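PDB 5FP1: probable TonB-dependent siderophore receptor PiuA from Acinetobacter baumannii, which probably binds iron-chelating siderophores, possibly including ferric enterobactin, and starts their uptake across the outer membrane. Local coordinates for residues E21-V25 and L574-I578; V57-A63 and N108-F112; G314-H318 and N389-L394; K229-P235 and T255-K260. One frame throughout, in Å; residues are numbered along the deposited sequence.

Contact 1 (E21-V25 and L574-I578)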
loop_
_atom_site.group_PDB
_atom_site.type_symbol
_atom_site.label_atom_id
_atom_site.label_comp_id
_atom_site.label_asym_id
_atom_site.label_seq_id
_atom_site.Cartn_x
_atom_site.Cartn_y
_atom_site.Cartn_z
ATOM N N GLU A 21 23.436 -4.109 6.013
ATOM C CA GLU A 21 23.735 -2.853 5.370
ATOM C C GLU A 21 23.600 -2.932 3.856
ATOM O O GLU A 21 23.753 -1.929 3.185
ATOM C CB GLU A 21 25.130 -2.369 5.776
ATOM C CG GLU A 21 25.172 -1.879 7.218
ATOM C CD GLU A 21 26.578 -1.780 7.779
ATOM O OE1 GLU A 21 27.467 -2.530 7.320
ATOM O OE2 GLU A 21 26.786 -0.954 8.693
ATOM N N SER A 22 23.279 -4.104 3.311
ATOM C CA SER A 22 23.157 -4.212 1.882
ATOM C C SER A 22 21.776 -3.762 1.340
ATOM O O SER A 22 20.745 -4.046 1.930
ATOM C CB SER A 22 23.413 -5.637 1.416
ATOM O OG SER A 22 23.417 -5.677 -0.016
ATOM N N LEU A 23 21.798 -3.099 0.193
ATOM C CA LEU A 23 20.588 -2.799 -0.560
ATOM C C LEU A 23 20.035 -4.035 -1.294
ATOM O O LEU A 23 18.910 -4.025 -1.779
ATOM C CB LEU A 23 20.864 -1.669 -1.541
ATOM C CG LEU A 23 21.171 -0.284 -0.934
ATOM C CD1 LEU A 23 21.507 0.686 -2.037
ATOM C CD2 LEU A 23 20.001 0.247 -0.118
ATOM N N LYS A 24 20.834 -5.097 -1.356
ATOM C CA LYS A 24 20.446 -6.347 -1.998
ATOM C C LYS A 24 19.950 -7.284 -0.928
ATOM O O LYS A 24 20.640 -7.526 0.075
ATOM C CB LYS A 24 21.672 -6.927 -2.722
ATOM C CG LYS A 24 21.619 -8.369 -3.209
ATOM C CD LYS A 24 22.974 -8.702 -3.834
ATOM C CE LYS A 24 23.064 -10.105 -4.392
ATOM N NZ LYS A 24 23.458 -11.041 -3.308
ATOM N N VAL A 25 18.734 -7.792 -1.093
ATOM C CA VAL A 25 18.205 -8.756 -0.146
ATOM C C VAL A 25 18.086 -10.119 -0.820
ATOM O O VAL A 25 17.441 -10.222 -1.857
ATOM C CB VAL A 25 16.826 -8.276 0.364
ATOM C CG1 VAL A 25 16.208 -9.275 1.334
ATOM C CG2 VAL A 25 16.970 -6.903 1.008
ATOM N N LEU A 574 17.990 -3.609 -10.160
ATOM C CA LEU A 574 19.426 -3.766 -9.864
ATOM C C LEU A 574 19.690 -3.270 -8.463
ATOM O O LEU A 574 19.415 -2.110 -8.163
ATOM C CB LEU A 574 20.297 -2.987 -10.874
ATOM C CG LEU A 574 21.813 -3.027 -10.611
ATOM C CD1 LEU A 574 22.380 -4.420 -10.816
ATOM C CD2 LEU A 574 22.553 -2.030 -11.489
ATOM N N ASN A 575 20.185 -4.148 -7.590
ATOM C CA ASN A 575 20.489 -3.793 -6.216
ATOM C C ASN A 575 21.833 -4.344 -5.731
ATOM O O ASN A 575 22.189 -5.482 -6.044
ATOM C CB ASN A 575 19.411 -4.323 -5.269
ATOM C CG ASN A 575 18.054 -3.650 -5.480
ATOM O OD1 ASN A 575 17.754 -2.632 -4.848
ATOM N ND2 ASN A 575 17.263 -4.181 -6.405
ATOM N N GLY A 576 22.549 -3.546 -4.941
ATOM C CA GLY A 576 23.685 -4.050 -4.153
ATOM C C GLY A 576 24.870 -3.095 -4.152
ATOM O O GLY A 576 24.717 -1.874 -4.317
ATOM N N GLU A 577 26.060 -3.663 -3.970
ATOM C CA GLU A 577 27.304 -2.897 -3.919
ATOM C C GLU A 577 28.094 -3.047 -5.213
ATOM O O GLU A 577 28.513 -4.146 -5.570
ATOM C CB GLU A 577 28.159 -3.367 -2.742
ATOM C CG GLU A 577 27.438 -3.320 -1.409
ATOM C CD GLU A 577 26.521 -4.505 -1.201
ATOM O OE1 GLU A 577 26.965 -5.654 -1.449
ATOM O OE2 GLU A 577 25.365 -4.293 -0.785
ATOM N N ILE A 578 28.254 -1.940 -5.932
ATOM C CA ILE A 578 29.043 -1.908 -7.145
ATOM C C ILE A 578 30.546 -1.955 -6.796
ATOM O O ILE A 578 31.306 -2.637 -7.465
ATOM C CB ILE A 578 28.752 -0.646 -7.957
ATOM C CG1 ILE A 578 27.249 -0.542 -8.268
ATOM C CG2 ILE A 578 29.526 -0.669 -9.263
ATOM C CD1 ILE A 578 26.837 0.838 -8.720
HETATM O O HOH W 1 25.632 -7.938 -0.676
#

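Contact 2 (V57-A63 and N108-F112)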
loop_
_atom_site.group_PDB
_atom_site.type_symbol
_atom_site.label_atom_id
_atom_site.label_comp_id
_atom_site.label_asym_id
_atom_site.label_seq_id
_atom_site.Cartn_x
_atom_site.Cartn_y
_atom_site.Cartn_z
ATOM N N VAL A 57 12.418 7.518 4.944
ATOM C CA VAL A 57 10.968 7.456 4.690
ATOM C C VAL A 57 10.239 7.095 5.962
ATOM O O VAL A 57 10.645 6.183 6.698
ATOM C CB VAL A 57 10.579 6.524 3.541
ATOM C CG1 VAL A 57 10.988 7.131 2.210
ATOM C CG2 VAL A 57 11.175 5.141 3.726
ATOM N N THR A 58 9.170 7.823 6.244
ATOM C CA THR A 58 8.463 7.632 7.489
ATOM C C THR A 58 7.107 6.939 7.334
ATOM O O THR A 58 6.537 6.468 8.314
ATOM C CB THR A 58 8.248 8.960 8.214
ATOM O OG1 THR A 58 7.323 9.754 7.478
ATOM C CG2 THR A 58 9.602 9.719 8.395
ATOM N N THR A 59 6.606 6.875 6.110
ATOM C CA THR A 59 5.338 6.199 5.840
ATOM C C THR A 59 5.531 5.198 4.696
ATOM O O THR A 59 6.402 5.366 3.832
ATOM C CB THR A 59 4.256 7.203 5.424
ATOM O OG1 THR A 59 4.609 7.793 4.170
ATOM C CG2 THR A 59 4.070 8.315 6.467
ATOM N N LEU A 60 4.707 4.165 4.681
ATOM C CA LEU A 60 4.688 3.242 3.558
ATOM C C LEU A 60 4.484 3.965 2.234
ATOM O O LEU A 60 5.143 3.655 1.244
ATOM C CB LEU A 60 3.582 2.194 3.746
ATOM C CG LEU A 60 3.389 1.240 2.554
ATOM C CD1 LEU A 60 4.640 0.381 2.386
ATOM C CD2 LEU A 60 2.165 0.352 2.713
ATOM N N ALA A 61 3.559 4.927 2.207
ATOM C CA ALA A 61 3.244 5.626 0.978
ATOM C C ALA A 61 4.525 6.262 0.408
ATOM O O ALA A 61 4.831 6.124 -0.784
ATOM C CB ALA A 61 2.194 6.683 1.237
ATOM N N ASP A 62 5.293 6.928 1.272
ATOM C CA ASP A 62 6.551 7.528 0.842
ATOM C C ASP A 62 7.550 6.448 0.393
ATOM O O ASP A 62 8.200 6.593 -0.640
ATOM C CB ASP A 62 7.158 8.392 1.955
ATOM C CG ASP A 62 6.390 9.684 2.166
ATOM O OD1 ASP A 62 5.652 10.103 1.277
ATOM O OD2 ASP A 62 6.490 10.266 3.238
ATOM N N ALA A 63 7.645 5.364 1.161
ATOM C CA ALA A 63 8.552 4.290 0.845
ATOM C C ALA A 63 8.331 3.713 -0.537
ATOM O O ALA A 63 9.285 3.315 -1.214
ATOM C CB ALA A 63 8.469 3.197 1.891
ATOM N N ASN A 108 -2.964 4.839 7.127
ATOM C CA ASN A 108 -1.735 5.439 6.597
ATOM C C ASN A 108 -0.574 4.804 7.373
ATOM O O ASN A 108 -0.276 5.212 8.500
ATOM C CB ASN A 108 -1.774 6.953 6.799
ATOM C CG ASN A 108 -2.993 7.600 6.141
ATOM O OD1 ASN A 108 -3.365 7.255 5.044
ATOM N ND2 ASN A 108 -3.587 8.560 6.811
ATOM N N ARG A 109 0.004 3.742 6.826
ATOM C CA ARG A 109 0.922 2.914 7.610
ATOM C C ARG A 109 2.269 3.615 7.817
ATOM O O ARG A 109 2.770 4.285 6.902
ATOM C CB ARG A 109 1.117 1.568 6.938
ATOM C CG ARG A 109 -0.159 0.736 6.946
ATOM C CD ARG A 109 -0.132 -0.399 5.941
ATOM N NE ARG A 109 -1.380 -1.164 5.940
ATOM C CZ ARG A 109 -2.522 -0.757 5.410
ATOM N NH1 ARG A 109 -2.593 0.414 4.779
ATOM N NH2 ARG A 109 -3.598 -1.532 5.507
ATOM N N GLU A 110 2.810 3.452 9.025
ATOM C CA GLU A 110 4.107 4.004 9.424
ATOM C C GLU A 110 5.254 3.047 9.180
ATOM O O GLU A 110 5.064 1.820 9.093
ATOM C CB GLU A 110 4.123 4.330 10.929
ATOM C CG GLU A 110 4.182 5.818 11.256
ATOM C CD GLU A 110 5.598 6.391 11.313
ATOM O OE1 GLU A 110 6.553 5.604 11.375
ATOM O OE2 GLU A 110 5.753 7.647 11.298
ATOM N N MET A 111 6.455 3.604 9.155
ATOM C CA MET A 111 7.655 2.780 8.971
ATOM C C MET A 111 8.434 2.508 10.269
ATOM O O MET A 111 9.412 1.770 10.224
ATOM C CB MET A 111 8.588 3.438 7.962
ATOM C CG MET A 111 8.014 3.539 6.547
ATOM S SD MET A 111 7.662 1.929 5.812
ATOM C CE MET A 111 9.342 1.381 5.539
ATOM N N PHE A 112 8.022 3.066 11.412
ATOM C CA PHE A 112 8.905 3.021 12.599
ATOM C C PHE A 112 9.180 1.620 13.103
ATOM O O PHE A 112 10.265 1.359 13.603
ATOM C CB PHE A 112 8.425 3.907 13.758
ATOM C CG PHE A 112 7.406 3.271 14.659
ATOM C CD1 PHE A 112 6.057 3.287 14.328
ATOM C CD2 PHE A 112 7.784 2.714 15.883
ATOM C CE1 PHE A 112 5.105 2.742 15.162
ATOM C CE2 PHE A 112 6.829 2.185 16.734
ATOM C CZ PHE A 112 5.492 2.186 16.372
HETATM O O HOH W 2 1.554 5.320 4.481
#

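Contact 3 (G314-H318 and N389-L394)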
loop_
_atom_site.group_PDB
_atom_site.type_symbol
_atom_site.label_atom_id
_atom_site.label_comp_id
_atom_site.label_asym_id
_atom_site.label_seq_id
_atom_site.Cartn_x
_atom_site.Cartn_y
_atom_site.Cartn_z
ATOM N N GLY A 314 -13.485 31.066 -10.355
ATOM C CA GLY A 314 -12.433 31.380 -9.404
ATOM C C GLY A 314 -12.735 30.990 -7.956
ATOM O O GLY A 314 -12.130 31.527 -7.029
ATOM N N LEU A 315 -13.633 30.032 -7.780
ATOM C CA LEU A 315 -14.037 29.574 -6.460
ATOM C C LEU A 315 -13.928 28.028 -6.342
ATOM O O LEU A 315 -13.921 27.307 -7.336
ATOM C CB LEU A 315 -15.466 30.042 -6.161
ATOM C CG LEU A 315 -15.659 31.580 -6.047
ATOM C CD1 LEU A 315 -17.143 31.906 -5.984
ATOM C CD2 LEU A 315 -14.904 32.122 -4.855
ATOM N N VAL A 316 -13.834 27.547 -5.106
ATOM C CA VAL A 316 -13.791 26.116 -4.795
ATOM C C VAL A 316 -14.717 25.816 -3.648
ATOM O O VAL A 316 -14.552 26.365 -2.543
ATOM C CB VAL A 316 -12.357 25.681 -4.395
ATOM C CG1 VAL A 316 -12.311 24.217 -3.905
ATOM C CG2 VAL A 316 -11.425 25.867 -5.548
ATOM N N TRP A 317 -15.671 24.923 -3.900
ATOM C CA TRP A 317 -16.619 24.446 -2.907
ATOM C C TRP A 317 -15.993 23.335 -2.064
ATOM O O TRP A 317 -15.416 22.408 -2.617
ATOM C CB TRP A 317 -17.849 23.879 -3.597
ATOM C CG TRP A 317 -18.879 23.285 -2.688
ATOM C CD1 TRP A 317 -19.467 23.881 -1.619
ATOM C CD2 TRP A 317 -19.471 21.981 -2.788
ATOM N NE1 TRP A 317 -20.367 23.029 -1.030
ATOM C CE2 TRP A 317 -20.389 21.854 -1.725
ATOM C CE3 TRP A 317 -19.332 20.922 -3.678
ATOM C CZ2 TRP A 317 -21.166 20.712 -1.535
ATOM C CZ3 TRP A 317 -20.110 19.778 -3.481
ATOM C CH2 TRP A 317 -21.006 19.689 -2.420
ATOM N N HIS A 318 -16.090 23.450 -0.742
ATOM C CA HIS A 318 -15.498 22.464 0.169
ATOM C C HIS A 318 -16.404 21.221 0.326
ATOM O O HIS A 318 -16.958 21.007 1.396
ATOM C CB HIS A 318 -15.307 23.019 1.582
ATOM C CG HIS A 318 -14.361 24.173 1.705
ATOM N ND1 HIS A 318 -13.008 24.074 1.445
ATOM C CD2 HIS A 318 -14.566 25.440 2.152
ATOM C CE1 HIS A 318 -12.425 25.235 1.710
ATOM N NE2 HIS A 318 -13.349 26.080 2.135
ATOM N N ASN A 389 -18.981 30.130 4.855
ATOM C CA ASN A 389 -17.636 29.759 4.434
ATOM C C ASN A 389 -17.511 28.428 3.658
ATOM O O ASN A 389 -16.417 27.849 3.633
ATOM C CB ASN A 389 -16.684 29.746 5.628
ATOM C CG ASN A 389 -16.784 31.012 6.473
ATOM O OD1 ASN A 389 -16.755 32.090 5.931
ATOM N ND2 ASN A 389 -16.866 30.871 7.803
ATOM N N TRP A 390 -18.590 28.024 2.986
ATOM C CA TRP A 390 -18.646 26.769 2.253
ATOM C C TRP A 390 -17.821 26.735 0.979
ATOM O O TRP A 390 -17.578 25.647 0.464
ATOM C CB TRP A 390 -20.109 26.309 1.985
ATOM C CG TRP A 390 -20.601 25.527 3.128
ATOM C CD1 TRP A 390 -21.232 26.015 4.255
ATOM C CD2 TRP A 390 -20.369 24.143 3.370
ATOM N NE1 TRP A 390 -21.445 25.003 5.146
ATOM C CE2 TRP A 390 -20.911 23.846 4.637
ATOM C CE3 TRP A 390 -19.772 23.115 2.627
ATOM C CZ2 TRP A 390 -20.873 22.578 5.174
ATOM C CZ3 TRP A 390 -19.753 21.839 3.160
ATOM C CH2 TRP A 390 -20.283 21.582 4.421
ATOM N N CYS A 391 -17.461 27.901 0.437
ATOM C CA CYS A 391 -16.554 27.993 -0.680
ATOM C C CYS A 391 -15.403 28.903 -0.331
ATOM O O CYS A 391 -15.544 29.817 0.486
ATOM C CB CYS A 391 -17.239 28.550 -1.928
ATOM S SG CYS A 391 -18.667 27.599 -2.455
ATOM N N THR A 392 -14.271 28.667 -0.967
ATOM C CA THR A 392 -13.096 29.504 -0.767
ATOM C C THR A 392 -12.565 29.982 -2.121
ATOM O O THR A 392 -13.087 29.594 -3.188
ATOM C CB THR A 392 -12.025 28.753 0.055
ATOM O OG1 THR A 392 -11.039 29.673 0.514
ATOM C CG2 THR A 392 -11.348 27.670 -0.762
ATOM N N SER A 393 -11.535 30.813 -2.101
ATOM C CA SER A 393 -10.970 31.334 -3.332
ATOM C C SER A 393 -10.109 30.271 -4.028
ATOM O O SER A 393 -9.341 29.569 -3.383
ATOM C CB SER A 393 -10.130 32.601 -3.054
ATOM O OG SER A 393 -9.783 33.214 -4.279
ATOM N N LEU A 394 -10.263 30.127 -5.328
ATOM C CA LEU A 394 -9.377 29.240 -6.097
ATOM C C LEU A 394 -7.934 29.710 -5.936
ATOM O O LEU A 394 -7.013 28.930 -5.685
ATOM C CB LEU A 394 -9.747 29.247 -7.570
ATOM C CG LEU A 394 -8.823 28.398 -8.436
ATOM C CD1 LEU A 394 -9.120 26.911 -8.210
ATOM C CD2 LEU A 394 -9.003 28.812 -9.884
HETATM O O HOH W 3 -9.766 33.030 -7.292
HETATM O O HOH W 4 -13.883 28.199 3.911
#

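Contact 4 (K229-P235 and T255-K260)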
loop_
_atom_site.group_PDB
_atom_site.type_symbol
_atom_site.label_atom_id
_atom_site.label_comp_id
_atom_site.label_asym_id
_atom_site.label_seq_id
_atom_site.Cartn_x
_atom_site.Cartn_y
_atom_site.Cartn_z
ATOM N N LYS A 229 -4.700 16.974 10.337
ATOM C CA LYS A 229 -5.557 17.812 9.504
ATOM C C LYS A 229 -5.312 17.271 8.071
ATOM O O LYS A 229 -4.236 17.421 7.549
ATOM C CB LYS A 229 -5.179 19.293 9.614
ATOM C CG LYS A 229 -5.452 19.932 10.976
ATOM C CD LYS A 229 -6.939 19.800 11.289
ATOM C CE LYS A 229 -7.409 20.540 12.544
ATOM N NZ LYS A 229 -8.891 20.361 12.656
ATOM N N PRO A 230 -6.307 16.598 7.474
ATOM C CA PRO A 230 -6.036 15.791 6.278
ATOM C C PRO A 230 -5.893 16.615 5.007
ATOM O O PRO A 230 -6.468 17.701 4.870
ATOM C CB PRO A 230 -7.277 14.880 6.184
ATOM C CG PRO A 230 -8.369 15.686 6.810
ATOM C CD PRO A 230 -7.696 16.429 7.946
ATOM N N ASP A 231 -5.131 16.094 4.069
ATOM C CA ASP A 231 -4.944 16.752 2.807
ATOM C C ASP A 231 -6.209 16.788 1.986
ATOM O O ASP A 231 -7.156 16.004 2.195
ATOM C CB ASP A 231 -3.822 16.067 2.016
ATOM C CG ASP A 231 -3.154 17.012 1.004
ATOM O OD1 ASP A 231 -3.537 18.204 0.915
ATOM O OD2 ASP A 231 -2.257 16.532 0.300
ATOM N N SER A 232 -6.223 17.750 1.080
ATOM C CA SER A 232 -7.229 17.886 0.062
ATOM C C SER A 232 -6.521 17.533 -1.248
ATOM O O SER A 232 -5.663 16.642 -1.303
ATOM C CB SER A 232 -7.780 19.321 0.050
ATOM O OG SER A 232 -8.851 19.491 -0.881
ATOM N N GLY A 233 -6.858 18.225 -2.310
ATOM C CA GLY A 233 -6.205 18.002 -3.583
ATOM C C GLY A 233 -6.362 19.215 -4.478
ATOM O O GLY A 233 -6.805 20.267 -4.014
ATOM N N ILE A 234 -6.005 19.053 -5.751
ATOM C CA ILE A 234 -6.120 20.112 -6.757
ATOM C C ILE A 234 -7.137 19.662 -7.801
ATOM O O ILE A 234 -7.048 18.528 -8.338
ATOM C CB ILE A 234 -4.768 20.434 -7.404
ATOM C CG1 ILE A 234 -3.722 20.764 -6.344
ATOM C CG2 ILE A 234 -4.907 21.561 -8.431
ATOM C CD1 ILE A 234 -4.051 21.966 -5.464
ATOM N N PRO A 235 -8.155 20.495 -8.045
ATOM C CA PRO A 235 -9.251 20.063 -8.930
ATOM C C PRO A 235 -8.804 19.983 -10.386
ATOM O O PRO A 235 -8.002 20.811 -10.813
ATOM C CB PRO A 235 -10.285 21.178 -8.774
ATOM C CG PRO A 235 -9.471 22.394 -8.428
ATOM C CD PRO A 235 -8.308 21.901 -7.627
ATOM N N THR A 255 -1.084 25.007 -2.742
ATOM C CA THR A 255 -2.396 25.550 -2.370
ATOM C C THR A 255 -3.246 24.468 -1.688
ATOM O O THR A 255 -3.321 23.324 -2.160
ATOM C CB THR A 255 -3.124 26.119 -3.599
ATOM O OG1 THR A 255 -2.346 27.196 -4.163
ATOM C CG2 THR A 255 -4.502 26.624 -3.229
ATOM N N TYR A 256 -3.870 24.827 -0.573
ATOM C CA TYR A 256 -4.697 23.891 0.204
ATOM C C TYR A 256 -6.151 24.291 0.204
ATOM O O TYR A 256 -6.485 25.392 0.655
ATOM C CB TYR A 256 -4.199 23.843 1.642
ATOM C CG TYR A 256 -4.936 22.912 2.577
ATOM C CD1 TYR A 256 -4.857 21.528 2.443
ATOM C CD2 TYR A 256 -5.685 23.419 3.641
ATOM C CE1 TYR A 256 -5.505 20.688 3.337
ATOM C CE2 TYR A 256 -6.327 22.596 4.530
ATOM C CZ TYR A 256 -6.235 21.222 4.391
ATOM O OH TYR A 256 -6.899 20.414 5.305
ATOM N N TYR A 257 -7.012 23.399 -0.278
ATOM C CA TYR A 257 -8.441 23.637 -0.334
ATOM C C TYR A 257 -9.251 22.977 0.753
ATOM O O TYR A 257 -10.491 23.038 0.739
ATOM C CB TYR A 257 -8.982 23.219 -1.712
ATOM C CG TYR A 257 -8.429 24.027 -2.827
ATOM C CD1 TYR A 257 -8.597 25.406 -2.858
ATOM C CD2 TYR A 257 -7.656 23.439 -3.842
ATOM C CE1 TYR A 257 -8.069 26.167 -3.886
ATOM C CE2 TYR A 257 -7.140 24.194 -4.875
ATOM C CZ TYR A 257 -7.331 25.561 -4.884
ATOM O OH TYR A 257 -6.784 26.319 -5.887
ATOM N N GLY A 258 -8.578 22.371 1.727
ATOM C CA GLY A 258 -9.261 21.838 2.873
ATOM C C GLY A 258 -9.754 22.937 3.815
ATOM O O GLY A 258 -9.428 24.113 3.651
ATOM N N TRP A 259 -10.532 22.531 4.796
ATOM C CA TRP A 259 -11.212 23.444 5.707
ATOM C C TRP A 259 -10.779 23.050 7.111
ATOM O O TRP A 259 -11.345 22.143 7.721
ATOM C CB TRP A 259 -12.701 23.306 5.495
ATOM C CG TRP A 259 -13.575 24.318 6.136
ATOM C CD1 TRP A 259 -13.226 25.276 7.058
ATOM C CD2 TRP A 259 -14.964 24.464 5.910
ATOM N NE1 TRP A 259 -14.331 26.029 7.395
ATOM C CE2 TRP A 259 -15.413 25.549 6.706
ATOM C CE3 TRP A 259 -15.878 23.817 5.073
ATOM C CZ2 TRP A 259 -16.738 25.977 6.704
ATOM C CZ3 TRP A 259 -17.194 24.249 5.067
ATOM C CH2 TRP A 259 -17.617 25.322 5.892
ATOM N N LYS A 260 -9.748 23.718 7.616
ATOM C CA LYS A 260 -9.066 23.227 8.789
ATOM C C LYS A 260 -9.894 23.213 10.046
ATOM O O LYS A 260 -9.693 22.325 10.895
ATOM C CB LYS A 260 -7.732 23.941 9.006
ATOM C CG LYS A 260 -6.755 23.604 7.896
ATOM C CD LYS A 260 -5.412 24.245 8.107
ATOM C CE LYS A 260 -4.593 23.507 9.121
ATOM N NZ LYS A 260 -3.185 23.890 8.930
HETATM O O HOH W 5 -5.531 21.382 -1.803
#

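Contact 1 (E21-V25 and L574-I578)
Lys-24 passes over Gly-576 with their CA atoms 4.5 Å apart, where the chain turns a corner at Gly-576, and no backbone hydrogen bond joins the two segments. The joining bond is instead between side chains. Ser-22 turns its hydroxyl anti to the backbone N (chi1 -174°) and donates a hydrogen bond to Glu-577, OG to OE2 being 2.5 Å, on the syn lone pair of the carboxylate. The same OG accepts from the amide of Lys-24, N to OG 3.0 Å, which makes an ST turn, and a water that donates to it also donates to Glu-577 OE1. Three bonds thus grip one hydroxyl and fix its rotation, while a bend at chi2 (80°) curls Glu-577 back to meet it. Beside this polar group the packing is plain: Lys-24 CB rests 3.8 Å from Gly-576 CA, and Asn-575 CB lies 3.5 Å from Leu-23 O. The far ends go elsewhere, Lys-24 to a salt bridge with Asp-26 and Asn-575 to Ser-585, while Leu-23 packs against helix 49-55. Such a joint, an N-terminal segment pinned to the barrel wall where its chain turns, fits the plug-within-barrel fold of TonB-dependent receptors.

Contact 2 (V57-A63 and N108-F112)
Met-111 folds back on itself, chi2 (-62°) and chi3 (-71°) both bent, and this hook lays its side chain along the start of helix 60-63: CG is 3.5 Å from Thr-59 C, SD passes by Leu-60 N, and CE ends 4.2 Å from Ala-63 CB. Glu-110 is bent as well, at chi2 (-87°), and its carboxylate returns toward the Thr-58 carbonyl. The backbones meet at a single bridge, Thr-59 with Glu-110. Met-111 N donates to Thr-58 O at 3.0 Å and Leu-60 N to Arg-109 O at 2.9 Å, each donor standing above the plane of its carbonyl. A water that donates to Arg-109 O accepts from Ala-61 N, and Thr-59 OG1 caps the helix by accepting from Asp-62 N. Thr-58 O sits 3.1 Å from Glu-110 CD with both carboxylate oxygens close by, acceptors facing an acceptor if the group is ionised, as two arginines make likely. Those arginines, Arg-163 and Arg-200, form salt bridges with OE2, and Glu-110 OE1 also accepts from Phe-112 N at 2.9 Å. These barrel arginines probably offset the crowding of acceptors and hold this part of the plug against the wall.

Contact 3 (G314-H318 and N389-L394)
His-318, Trp-390 and Thr-392 give up the most surface where strand 391-393 runs antiparallel along the first residues of strand 315-341. His-318 N donates to Trp-390 O in an almost straight bond, 2.9 Å with 176° at the hydrogen. With CG anti to the carbonyl carbon (chi1 -63°), its imidazole is carried over to Thr-392, which it crosses at about a right angle, CE1 to CG2 3.6 Å, and presents its edge to Asn-389 O, 3.4 Å from CD2. A water 2.8 Å from His-318 NE2 donates to that carbonyl. Trp-390 lies alongside Trp-317, the ring planes oblique at 36°; NE1 of Trp-317, hydrogen-bonded to Phe-379 O, is 3.7 Å from CE3 of Trp-390, whose CZ3 reaches His-318 O at 3.4 Å. Cys-391 SG comes to the edge of the Trp-317 ring, 3.9 Å from CD1, and is also bonded in the disulfide to Cys-383. Thr-392 pairs with Val-316 through two reciprocal backbone bonds, and Leu-394 N continues the ladder to Gly-314 O. Strand 284-304 also pairs with strand 315-341, and its Thr-302 and Pro-304 touch His-318 and Val-316; strand 391-393 belongs to the excursion between strands 346-368 and 405-428.

Contact 4 (K229-P235 and T255-K260)
Tyr-256 reaches across to Pro-230, its hydroxyl donating to the backbone O at 2.8 Å with the donor tilted 23° from the carbonyl plane. A first torsion that puts CG anti to the backbone N (chi1 -179°) sends the ring in this direction. There it lies with Gly-258 N over the centre of one face, while at its edge, in plane, come Pro-230 O and Asp-231 OD1, the latter 3.9 Å from CD1; the Asp-231 carboxylate is turned only slightly from the ring plane. At one end Lys-229 NZ meets Lys-260 O head-on at 2.8 Å, with a C=O...N angle of 172°. At the other, the Tyr-257 ring offers its edge to Gly-233 O, 3.3 Å from CD2, and is crossed at about right angles by Ile-234, whose CD1 is 3.9 Å from CE2, and by Pro-235, whose CD is 3.8 Å from the same carbon. Between the two tyrosines Ser-232 CB packs 3.6 Å from Gly-258 N. One water bridges the backbones, donating to Gly-233 O and Thr-255 O and accepting from Tyr-257 N.

The next shell sets these groups in place. Asp-231, which also accepts from Ser-232 N, forms a salt bridge with Lys-189; Ser-232 OG binds Thr-302 O, and Lys-260 pairs with Glu-197. Lys-229 NZ has a second carbonyl, that of Asp-263. Both segments belong to the long connection between barrel strands 215-226 and 264-279, which includes the short strand 234-238 and is consistent with an extracellular loop of a TonB-dependent receptor.

Contacts 3 and 4 work as neighbours, with centres 11 Å apart: Leu-394 O and Tyr-257 OH, at 2.6 Å, make a probable hydrogen bond. His-318 and Asn-389 also pack on Trp-259, with His-318 CD2 lying 3.6 Å from Trp-259 CE3. Both contacts belong to the barrel, whereas contact 2 lies within the plug, its nearest atoms about 7 Å from contact 4 though nothing touches. Contact 1 is at the other end of the molecule, its centre about 49 Å from that of contact 3 and about 21 Å from that of contact 2; the side chain of Asn-575 is about 14 Å from a bound detergent. Along the chain, contact 1 closes a loop that encloses the other three.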